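Local coordinates for protein 4-hydroxybutyrate CoA-transferase (Porphyromonas gingivalis, PDB 3EH7) that probably transfers coenzyme A between short-chain carboxylic acids such as acetate and 4-hydroxybutyrate, as a member of the acetyl-CoA hydrolase/transferase family, at residues Q126-D131 with R161-Y165; I156-Q162 with Y179-Y185. All blocks are in the same frame, centred on the assembly; numbering follows the deposited sequence.

How the interactions relate
From the N terminus, the chain runs up strand 122-127 and leaves it through 128-131. After strand 135-137 and helix 145-151 it enters strand 154-160, parallel to the first, and 161-165 then meets 126-131. This closes the first loop, interaction 1. The chain passes strands 167-168 and 171-173 and enters strand 179-183, which pairs with 154-160 and closes the second loop, interaction 2. The two loops cross, because the second opens at 156-162 before the first closes at 161-165; the contacts share R161 and Q162. Strand 154-160 lies between the other two strands in a parallel sheet. The contacts also touch directly: Q126 OE1 and N160 ND2 are 2.7 Å apart, a probable hydrogen bond.

Interaction 1. Residues Q126-D131 with R161-Y165; sequences QLSMPD and RQMPY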
loop_
_atom_site.group_PDB
_atom_site.type_symbol
_atom_site.label_atom_id
_atom_site.label_comp_id
_atom_site.label_asym_id
_atom_site.label_seq_id
_atom_site.Cartn_x
_atom_site.Cartn_y
_atom_site.Cartn_z
ATOM N N GLN A 126 -22.873 -4.148 -21.053
ATOM C CA GLN A 126 -22.831 -4.713 -22.381
ATOM C C GLN A 126 -22.354 -6.183 -22.349
ATOM O O GLN A 126 -21.397 -6.522 -21.665
ATOM C CB GLN A 126 -21.980 -3.866 -23.317
ATOM C CG GLN A 126 -22.137 -4.316 -24.738
ATOM C CD GLN A 126 -21.218 -3.647 -25.718
ATOM O OE1 GLN A 126 -21.165 -4.065 -26.869
ATOM N NE2 GLN A 126 -20.508 -2.593 -25.292
ATOM N N LEU A 127 -23.059 -7.035 -23.093
ATOM C CA LEU A 127 -22.821 -8.473 -23.079
ATOM C C LEU A 127 -22.788 -9.071 -24.477
ATOM O O LEU A 127 -23.342 -8.515 -25.432
ATOM C CB LEU A 127 -23.913 -9.175 -22.267
ATOM C CG LEU A 127 -24.208 -8.730 -20.826
ATOM C CD1 LEU A 127 -25.578 -9.288 -20.392
ATOM C CD2 LEU A 127 -23.103 -9.155 -19.840
ATOM N N SER A 128 -22.155 -10.231 -24.581
ATOM C CA SER A 128 -22.209 -11.024 -25.787
ATOM C C SER A 128 -23.529 -11.746 -25.831
ATOM O O SER A 128 -24.243 -11.832 -24.834
ATOM C CB SER A 128 -21.091 -12.062 -25.816
ATOM O OG SER A 128 -21.371 -13.110 -24.891
HETATM N N MSE A 129 -23.835 -12.294 -27.004
HETATM C CA MSE A 129 -25.017 -13.117 -27.199
HETATM C C MSE A 129 -24.960 -14.303 -26.232
HETATM O O MSE A 129 -23.887 -14.787 -25.965
HETATM C CB MSE A 129 -25.025 -13.651 -28.637
HETATM C CG MSE A 129 -25.356 -12.608 -29.655
HETATM SE SE MSE A 129 -27.229 -12.117 -29.538
HETATM C CE MSE A 129 -28.095 -13.661 -30.379
ATOM N N PRO A 130 -26.118 -14.764 -25.717
ATOM C CA PRO A 130 -26.113 -15.933 -24.857
ATOM C C PRO A 130 -25.698 -17.192 -25.591
ATOM O O PRO A 130 -26.017 -17.391 -26.774
ATOM C CB PRO A 130 -27.574 -16.065 -24.427
ATOM C CG PRO A 130 -28.319 -15.513 -25.545
ATOM C CD PRO A 130 -27.497 -14.312 -25.971
ATOM N N ASP A 131 -24.992 -18.041 -24.874
ATOM C CA ASP A 131 -24.692 -19.351 -25.371
ATOM C C ASP A 131 -25.951 -20.214 -25.223
ATOM O O ASP A 131 -27.036 -19.729 -24.863
ATOM C CB ASP A 131 -23.463 -19.934 -24.647
ATOM C CG ASP A 131 -23.726 -20.236 -23.176
ATOM O OD1 ASP A 131 -24.883 -20.544 -22.814
ATOM O OD2 ASP A 131 -22.765 -20.158 -22.393
ATOM N N ARG A 161 -24.431 -7.940 -30.799
ATOM C CA ARG A 161 -23.980 -9.030 -31.671
ATOM C C ARG A 161 -22.473 -8.949 -31.878
ATOM O O ARG A 161 -21.836 -9.956 -32.174
ATOM C CB ARG A 161 -24.646 -9.004 -33.048
ATOM C CG ARG A 161 -26.157 -8.802 -33.107
ATOM C CD ARG A 161 -26.913 -9.601 -32.125
ATOM N NE ARG A 161 -28.315 -9.761 -32.503
ATOM C CZ ARG A 161 -29.232 -8.798 -32.525
ATOM N NH1 ARG A 161 -30.466 -9.088 -32.912
ATOM N NH2 ARG A 161 -28.939 -7.549 -32.164
ATOM N N GLN A 162 -21.913 -7.753 -31.723
ATOM C CA GLN A 162 -20.494 -7.544 -31.971
ATOM C C GLN A 162 -19.635 -7.557 -30.715
ATOM O O GLN A 162 -18.420 -7.429 -30.822
ATOM C CB GLN A 162 -20.289 -6.260 -32.781
ATOM C CG GLN A 162 -20.976 -6.326 -34.131
ATOM C CD GLN A 162 -20.544 -5.241 -35.078
ATOM O OE1 GLN A 162 -19.353 -4.937 -35.170
ATOM N NE2 GLN A 162 -21.509 -4.644 -35.802
HETATM N N MSE A 163 -20.239 -7.717 -29.535
HETATM C CA MSE A 163 -19.451 -7.902 -28.322
HETATM C C MSE A 163 -18.921 -9.335 -28.298
HETATM O O MSE A 163 -19.704 -10.302 -28.354
HETATM C CB MSE A 163 -20.268 -7.656 -27.073
HETATM C CG MSE A 163 -19.473 -7.927 -25.801
HETATM SE SE MSE A 163 -18.105 -6.586 -25.498
HETATM C CE MSE A 163 -18.876 -5.824 -23.903
ATOM N N PRO A 164 -17.593 -9.487 -28.233
ATOM C CA PRO A 164 -17.059 -10.836 -28.324
ATOM C C PRO A 164 -17.374 -11.669 -27.088
ATOM O O PRO A 164 -17.650 -11.120 -26.028
ATOM C CB PRO A 164 -15.545 -10.619 -28.463
ATOM C CG PRO A 164 -15.305 -9.270 -27.950
ATOM C CD PRO A 164 -16.532 -8.470 -28.232
ATOM N N TYR A 165 -17.367 -12.985 -27.260
ATOM C CA TYR A 165 -17.559 -13.918 -26.148
ATOM C C TYR A 165 -16.188 -14.178 -25.591
ATOM O O TYR A 165 -15.334 -14.723 -26.284
ATOM C CB TYR A 165 -18.205 -15.221 -26.625
ATOM C CG TYR A 165 -18.451 -16.238 -25.513
ATOM C CD1 TYR A 165 -17.445 -17.133 -25.136
ATOM C CD2 TYR A 165 -19.670 -16.297 -24.845
ATOM C CE1 TYR A 165 -17.642 -18.052 -24.142
ATOM C CE2 TYR A 165 -19.888 -17.243 -23.844
ATOM C CZ TYR A 165 -18.854 -18.107 -23.501
ATOM O OH TYR A 165 -19.010 -19.048 -22.515
HETATM O O HOH W 1 -22.082 -11.313 -29.255
#
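M163, a selenomethionine, lies against Q126, L127 and S128. This packing is the main part of the contact. The M163 side chain leaves with CG anti to its backbone N (chi1 177°) and then bends. Its CE reaches the Q126 backbone, 3.4 Å from Q126 O, and also meets the extended Q126 side chain, 3.7 Å from Q126 CD. M163 CB lies 3.6 Å from L127 O. The amide of Q126 is held from outside the two segments: OE1 accepts from N160 and NE2 donates to the backbone of G38.

A second patch is nonpolar in character but less buried. Selenium of M129 sits 3.6 Å from R161 CD, and the two side chains cross at a slant. The R161 guanidinium itself turns to A183 O.

No direct hydrogen bond joins the segments. One water spans them instead: it lies 3.0 Å from M129 N, from which it accepts, and 2.7 Å from M163 O.

S128 touches the backbone and ring further along: its CB is 3.4 Å from M163 O, and its OG is 3.6 Å from Y165 CD2. S128 OG also donates to M129 O and is bonded to S137 N. Beyond it, D131 approaches the Y165 hydroxyl only loosely, while D131 OD1 accepts from Y135 N.

The arrangement joins two loops at the C-terminal ends of adjacent parallel strands, 122-127 and 154-160, in the Rossmann-like N-terminal domain of this family.

Interaction 2. Residues I156-Q162 with Y179-Y185; sequences IGEINRQ and YIVMADY
E158 and Y185 meet in the tight part of this contact, where E158 is buried. Y185 OH donates to E158 OE2 over a very short 2.5 Å. The carboxylate oxygen lies at the ring edge, and the two planes stand 83° apart. S42 N and C43 N, at the start of helix 41-49, also bond to the E158 carboxylate.

N160 lies over one face of the same ring, its ND2 3.4 Å from Y185 CE1. With CG anti to the backbone N (chi1 -179°), its amide reaches the Y185 backbone twice. ND2 donates to Y185 O at 2.9 Å, and OD1 accepts from Y185 N at 3.0 Å. Q162 N reaches OD1 from the other face, forming an Asx turn. Q126 OE1 is a further partner of ND2.

Toward their N-terminal ends the strands pair in parallel, from N160 with A183 back to I156 with Y179. The first bond, G157 N to Y179 O, is nearly straight at 168°. On one face, I156 packs against V181 beside helices 18-22 and 41-49. On the other, I159 meets I180 and M182.

The solvent side is looser. R161 NH2 donates to A183 O at 2.9 Å, and R161 N reaches that oxygen from its opposite face. M182 CE covers one face of the guanidinium, 3.5 Å from R161 CZ. Q162 NE2 bonds at 2.9 Å to OD1 of D184, an exposed residue.

These are neighbouring strands of a parallel, Rossmann-like alpha/beta sheet, with polar side chains joining the turns at their C-terminal ends.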
loop_
_atom_site.group_PDB
_atom_site.type_symbol
_atom_site.label_atom_id
_atom_site.label_comp_id
_atom_site.label_asym_id
_atom_site.label_seq_id
_atom_site.Cartn_x
_atom_site.Cartn_y
_atom_site.Cartn_z
ATOM N N ILE A 156 -29.687 -3.952 -16.414
ATOM C CA ILE A 156 -29.973 -3.852 -17.845
ATOM C C ILE A 156 -28.786 -4.449 -18.589
ATOM O O ILE A 156 -27.636 -3.996 -18.407
ATOM C CB ILE A 156 -30.145 -2.396 -18.308
ATOM C CG1 ILE A 156 -31.266 -1.732 -17.524
ATOM C CG2 ILE A 156 -30.389 -2.337 -19.814
ATOM C CD1 ILE A 156 -31.228 -0.212 -17.588
ATOM N N GLY A 157 -29.064 -5.471 -19.392
ATOM C CA GLY A 157 -28.058 -6.110 -20.214
ATOM C C GLY A 157 -28.214 -5.662 -21.651
ATOM O O GLY A 157 -29.259 -5.877 -22.258
ATOM N N GLU A 158 -27.166 -5.051 -22.196
ATOM C CA GLU A 158 -27.173 -4.622 -23.595
ATOM C C GLU A 158 -26.466 -5.688 -24.409
ATOM O O GLU A 158 -25.233 -5.751 -24.403
ATOM C CB GLU A 158 -26.472 -3.266 -23.752
ATOM C CG GLU A 158 -26.531 -2.699 -25.158
ATOM C CD GLU A 158 -26.189 -1.218 -25.227
ATOM O OE1 GLU A 158 -26.840 -0.419 -24.525
ATOM O OE2 GLU A 158 -25.268 -0.855 -25.987
ATOM N N ILE A 159 -27.233 -6.537 -25.085
ATOM C CA ILE A 159 -26.655 -7.659 -25.820
ATOM C C ILE A 159 -26.293 -7.241 -27.250
ATOM O O ILE A 159 -27.147 -7.036 -28.112
ATOM C CB ILE A 159 -27.578 -8.903 -25.823
ATOM C CG1 ILE A 159 -27.880 -9.326 -24.388
ATOM C CG2 ILE A 159 -26.925 -10.044 -26.565
ATOM C CD1 ILE A 159 -28.546 -10.718 -24.273
ATOM N N ASN A 160 -24.997 -7.110 -27.480
ATOM C CA ASN A 160 -24.493 -6.642 -28.757
ATOM C C ASN A 160 -23.950 -7.824 -29.576
ATOM O O ASN A 160 -23.106 -8.612 -29.108
ATOM C CB ASN A 160 -23.427 -5.574 -28.488
ATOM C CG ASN A 160 -22.823 -4.968 -29.752
ATOM O OD1 ASN A 160 -23.210 -5.264 -30.895
ATOM N ND2 ASN A 160 -21.834 -4.105 -29.533
ATOM N N ARG A 161 -24.431 -7.940 -30.799
ATOM C CA ARG A 161 -23.980 -9.030 -31.671
ATOM C C ARG A 161 -22.473 -8.949 -31.878
ATOM O O ARG A 161 -21.836 -9.956 -32.174
ATOM C CB ARG A 161 -24.646 -9.004 -33.048
ATOM C CG ARG A 161 -26.157 -8.802 -33.107
ATOM C CD ARG A 161 -26.913 -9.601 -32.125
ATOM N NE ARG A 161 -28.315 -9.761 -32.503
ATOM C CZ ARG A 161 -29.232 -8.798 -32.525
ATOM N NH1 ARG A 161 -30.466 -9.088 -32.912
ATOM N NH2 ARG A 161 -28.939 -7.549 -32.164
ATOM N N GLN A 162 -21.913 -7.753 -31.723
ATOM C CA GLN A 162 -20.494 -7.544 -31.971
ATOM C C GLN A 162 -19.635 -7.557 -30.715
ATOM O O GLN A 162 -18.420 -7.429 -30.822
ATOM C CB GLN A 162 -20.289 -6.260 -32.781
ATOM C CG GLN A 162 -20.976 -6.326 -34.131
ATOM C CD GLN A 162 -20.544 -5.241 -35.078
ATOM O OE1 GLN A 162 -19.353 -4.937 -35.170
ATOM N NE2 GLN A 162 -21.509 -4.644 -35.802
ATOM N N TYR A 179 -33.921 -6.132 -17.724
ATOM C CA TYR A 179 -34.230 -5.791 -19.105
ATOM C C TYR A 179 -33.092 -6.131 -20.019
ATOM O O TYR A 179 -31.931 -6.116 -19.615
ATOM C CB TYR A 179 -34.571 -4.318 -19.245
ATOM C CG TYR A 179 -35.685 -3.914 -18.345
ATOM C CD1 TYR A 179 -37.014 -4.035 -18.755
ATOM C CD2 TYR A 179 -35.422 -3.426 -17.064
ATOM C CE1 TYR A 179 -38.056 -3.670 -17.907
ATOM C CE2 TYR A 179 -36.449 -3.062 -16.217
ATOM C CZ TYR A 179 -37.754 -3.180 -16.635
ATOM O OH TYR A 179 -38.760 -2.808 -15.789
ATOM N N ILE A 180 -33.464 -6.483 -21.240
ATOM C CA ILE A 180 -32.515 -6.801 -22.299
ATOM C C ILE A 180 -32.705 -5.816 -23.463
ATOM O O ILE A 180 -33.804 -5.648 -23.989
ATOM C CB ILE A 180 -32.693 -8.229 -22.814
ATOM C CG1 ILE A 180 -32.336 -9.235 -21.721
ATOM C CG2 ILE A 180 -31.805 -8.468 -24.029
ATOM C CD1 ILE A 180 -32.922 -10.636 -21.995
ATOM N N VAL A 181 -31.622 -5.163 -23.843
ATOM C CA VAL A 181 -31.653 -4.244 -24.956
ATOM C C VAL A 181 -30.785 -4.815 -26.079
ATOM O O VAL A 181 -29.567 -4.969 -25.909
ATOM C CB VAL A 181 -31.130 -2.873 -24.491
ATOM C CG1 VAL A 181 -30.974 -1.941 -25.692
ATOM C CG2 VAL A 181 -32.071 -2.291 -23.432
HETATM N N MSE A 182 -31.392 -5.153 -27.212
HETATM C CA MSE A 182 -30.604 -5.730 -28.305
HETATM C C MSE A 182 -29.803 -4.647 -29.048
HETATM O O MSE A 182 -30.243 -3.500 -29.176
HETATM C CB MSE A 182 -31.489 -6.543 -29.280
HETATM C CG MSE A 182 -32.235 -7.767 -28.657
HETATM SE SE MSE A 182 -31.106 -8.955 -27.639
HETATM C CE MSE A 182 -29.898 -9.443 -29.118
ATOM N N ALA A 183 -28.619 -5.006 -29.524
ATOM C CA ALA A 183 -27.799 -4.064 -30.287
ATOM C C ALA A 183 -26.892 -4.753 -31.321
ATOM O O ALA A 183 -26.683 -5.965 -31.286
ATOM C CB ALA A 183 -26.989 -3.216 -29.349
ATOM N N ASP A 184 -26.353 -3.958 -32.240
ATOM C CA ASP A 184 -25.398 -4.460 -33.234
ATOM C C ASP A 184 -24.509 -3.308 -33.703
ATOM O O ASP A 184 -24.871 -2.537 -34.580
ATOM C CB ASP A 184 -26.149 -5.117 -34.402
ATOM C CG ASP A 184 -25.212 -5.800 -35.410
ATOM O OD1 ASP A 184 -24.002 -5.952 -35.119
ATOM O OD2 ASP A 184 -25.705 -6.176 -36.502
ATOM N N TYR A 185 -23.356 -3.155 -33.082
ATOM C CA TYR A 185 -22.521 -2.011 -33.403
ATOM C C TYR A 185 -21.112 -2.333 -32.985
ATOM O O TYR A 185 -20.919 -3.106 -32.058
ATOM C CB TYR A 185 -23.020 -0.718 -32.724
ATOM C CG TYR A 185 -23.032 -0.753 -31.209
ATOM C CD1 TYR A 185 -21.839 -0.723 -30.476
ATOM C CD2 TYR A 185 -24.226 -0.824 -30.505
ATOM C CE1 TYR A 185 -21.836 -0.771 -29.093
ATOM C CE2 TYR A 185 -24.237 -0.886 -29.112
ATOM C CZ TYR A 185 -23.038 -0.864 -28.407
ATOM O OH TYR A 185 -23.014 -0.906 -27.018
#